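Side-chain contact in putative glucosidase lplD, ALPHA-GALACTURONIDASE (Bacillus subtilis, PDB 3FEF), which hydrolyses alpha-1,4-linked galacturonides, probably di-galacturonate in nature, as an NAD- and manganese-dependent family 4 glycosidase: residues E185-E190 / L221-E226. Residues are numbered along the deposited sequence; the frame is centred on the assembly and turned at random.
Sequences ERLGIE and LPIFRE
Ile223 projects from its helix toward the last turn of helix 171-187 and divides its two branches between Arg186 and Leu187. Followed outward, its CB forks at once. The short branch, Ile223 CG2, rests on the aliphatic root of Arg186, 3.8 Å from Arg186 CG and 4.0 Å from Arg186 CB, the two side chains running alongside each other in opposing senses. The long branch leaves through CG1, anti to the carbonyl carbon (chi1 -65°), and runs on extended, so that CD1 reaches the isopropyl end of Leu187 tip to tip. There the Ile223 CD1 methyl meets both prongs of the fork, Leu187 CD1 at 3.6 Å and Leu187 CD2 at 3.8 Å. No hydrogen bond crosses between the segments; methyl and methylene groups make the contact.

Beyond CG, Arg186 bends at chi2 and again at chi3, which turns its guanidinium back to the carboxylate of Glu185. NH1 of Arg186 forms a salt bridge to Glu185 OE2 at 3.2 Å; OE2 sits 21° out of the guanidinium plane, and the N-H...O angle of 138° is far from straight. Tyr231 OH also bonds to this oxygen, tying the pair to helix 220-231.

Right after Leu187 the helix ends at Gly188, whose phi is positive. Ile223 also touches Met182, and Phe224 packs on Leu179 and Met182, meets Phe259 edge to face and touches Ile265 of strand 265-266. Together Ile223 and Phe224 join helix 220-231, in the family 4 C-terminal domain, to the C-terminal part of helix 171-187, away from the metal site.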
loop_
_atom_site.group_PDB
_atom_site.type_symbol
_atom_site.label_atom_id
_atom_site.label_comp_id
_atom_site.label_asym_id
_atom_site.label_seq_id
_atom_site.Cartn_x
_atom_site.Cartn_y
_atom_site.Cartn_z
ATOM N N GLU A 185 10.726 -40.086 -16.656
ATOM C CA GLU A 185 12.106 -40.382 -17.000
ATOM C C GLU A 185 13.072 -40.407 -15.822
ATOM O O GLU A 185 14.041 -41.147 -15.852
ATOM C CB GLU A 185 12.636 -39.436 -18.062
ATOM C CG GLU A 185 13.893 -39.985 -18.691
ATOM C CD GLU A 185 14.905 -38.918 -18.968
ATOM O OE1 GLU A 185 14.676 -38.126 -19.909
ATOM O OE2 GLU A 185 15.935 -38.880 -18.250
ATOM N N ARG A 186 12.827 -39.603 -14.794
ATOM C CA ARG A 186 13.762 -39.522 -13.689
ATOM C C ARG A 186 13.384 -40.522 -12.606
ATOM O O ARG A 186 14.237 -40.987 -11.859
ATOM C CB ARG A 186 13.801 -38.108 -13.081
ATOM C CG ARG A 186 13.992 -36.939 -14.062
ATOM C CD ARG A 186 15.308 -37.021 -14.840
ATOM N NE ARG A 186 16.436 -37.387 -13.983
ATOM C CZ ARG A 186 17.576 -37.897 -14.434
ATOM N NH1 ARG A 186 17.745 -38.104 -15.735
ATOM N NH2 ARG A 186 18.548 -38.204 -13.585
ATOM N N LEU A 187 12.104 -40.846 -12.512
ATOM C CA LEU A 187 11.620 -41.635 -11.389
ATOM C C LEU A 187 11.044 -42.960 -11.835
ATOM O O LEU A 187 10.888 -43.875 -11.031
ATOM C CB LEU A 187 10.567 -40.855 -10.594
ATOM C CG LEU A 187 10.969 -39.433 -10.188
ATOM C CD1 LEU A 187 9.886 -38.752 -9.333
ATOM C CD2 LEU A 187 12.321 -39.435 -9.470
ATOM N N GLY A 188 10.724 -43.069 -13.113
ATOM C CA GLY A 188 10.189 -44.316 -13.647
ATOM C C GLY A 188 8.699 -44.514 -13.431
ATOM O O GLY A 188 8.138 -45.530 -13.842
ATOM N N ILE A 189 8.036 -43.552 -12.803
ATOM C CA ILE A 189 6.598 -43.693 -12.560
ATOM C C ILE A 189 5.721 -42.875 -13.505
ATOM O O ILE A 189 6.089 -41.782 -13.932
ATOM C CB ILE A 189 6.238 -43.381 -11.105
ATOM C CG1 ILE A 189 6.368 -41.887 -10.815
ATOM C CG2 ILE A 189 7.128 -44.184 -10.164
ATOM C CD1 ILE A 189 6.334 -41.566 -9.329
ATOM N N GLU A 190 4.560 -43.429 -13.833
ATOM C CA GLU A 190 3.588 -42.765 -14.697
ATOM C C GLU A 190 2.978 -41.530 -14.048
ATOM O O GLU A 190 2.853 -41.442 -12.835
ATOM C CB GLU A 190 2.461 -43.732 -15.040
ATOM C CG GLU A 190 2.940 -44.959 -15.758
ATOM C CD GLU A 190 3.547 -44.620 -17.092
ATOM O OE1 GLU A 190 2.802 -44.151 -17.980
ATOM O OE2 GLU A 190 4.767 -44.822 -17.257
ATOM N N LEU A 221 11.069 -29.525 -7.778
ATOM C CA LEU A 221 12.112 -28.534 -8.076
ATOM C C LEU A 221 13.534 -29.077 -8.049
ATOM O O LEU A 221 14.321 -28.751 -8.936
ATOM C CB LEU A 221 11.990 -27.232 -7.251
ATOM C CG LEU A 221 11.457 -26.193 -8.247
ATOM C CD1 LEU A 221 9.921 -26.126 -8.226
ATOM C CD2 LEU A 221 12.089 -24.824 -8.062
ATOM N N PRO A 222 13.867 -29.897 -7.032
ATOM C CA PRO A 222 15.174 -30.561 -6.976
ATOM C C PRO A 222 15.391 -31.490 -8.159
ATOM O O PRO A 222 16.501 -31.599 -8.656
ATOM C CB PRO A 222 15.099 -31.366 -5.668
ATOM C CG PRO A 222 14.181 -30.544 -4.805
ATOM C CD PRO A 222 13.126 -30.042 -5.768
ATOM N N ILE A 223 14.327 -32.149 -8.602
ATOM C CA ILE A 223 14.393 -33.036 -9.753
ATOM C C ILE A 223 14.620 -32.274 -11.047
ATOM O O ILE A 223 15.372 -32.716 -11.909
ATOM C CB ILE A 223 13.102 -33.868 -9.898
ATOM C CG1 ILE A 223 12.955 -34.809 -8.699
ATOM C CG2 ILE A 223 13.124 -34.664 -11.183
ATOM C CD1 ILE A 223 11.738 -35.720 -8.797
ATOM N N PHE A 224 13.984 -31.112 -11.191
ATOM C CA PHE A 224 14.210 -30.324 -12.388
ATOM C C PHE A 224 15.655 -29.812 -12.390
ATOM O O PHE A 224 16.251 -29.639 -13.434
ATOM C CB PHE A 224 13.230 -29.161 -12.467
ATOM C CG PHE A 224 13.312 -28.392 -13.743
ATOM C CD1 PHE A 224 14.259 -27.393 -13.909
ATOM C CD2 PHE A 224 12.435 -28.659 -14.780
ATOM C CE1 PHE A 224 14.308 -26.657 -15.098
ATOM C CE2 PHE A 224 12.485 -27.959 -15.958
ATOM C CZ PHE A 224 13.421 -26.938 -16.121
ATOM N N ARG A 225 16.215 -29.571 -11.214
ATOM C CA ARG A 225 17.595 -29.125 -11.152
ATOM C C ARG A 225 18.547 -30.203 -11.718
ATOM O O ARG A 225 19.415 -29.896 -12.533
ATOM C CB ARG A 225 17.991 -28.694 -9.730
ATOM C CG ARG A 225 19.496 -28.406 -9.575
ATOM C CD ARG A 225 19.825 -27.435 -8.429
ATOM N NE ARG A 225 18.830 -27.400 -7.353
ATOM C CZ ARG A 225 18.427 -28.461 -6.647
ATOM N NH1 ARG A 225 17.528 -28.304 -5.682
ATOM N NH2 ARG A 225 18.911 -29.682 -6.903
ATOM N N GLU A 226 18.353 -31.458 -11.319
ATOM C CA GLU A 226 19.139 -32.576 -11.885
ATOM C C GLU A 226 18.909 -32.718 -13.368
ATOM O O GLU A 226 19.842 -32.847 -14.160
ATOM C CB GLU A 226 18.795 -33.898 -11.183
ATOM C CG GLU A 226 19.453 -34.012 -9.810
ATOM C CD GLU A 226 18.624 -34.796 -8.813
ATOM O OE1 GLU A 226 17.808 -35.632 -9.242
ATOM O OE2 GLU A 226 18.788 -34.585 -7.595
#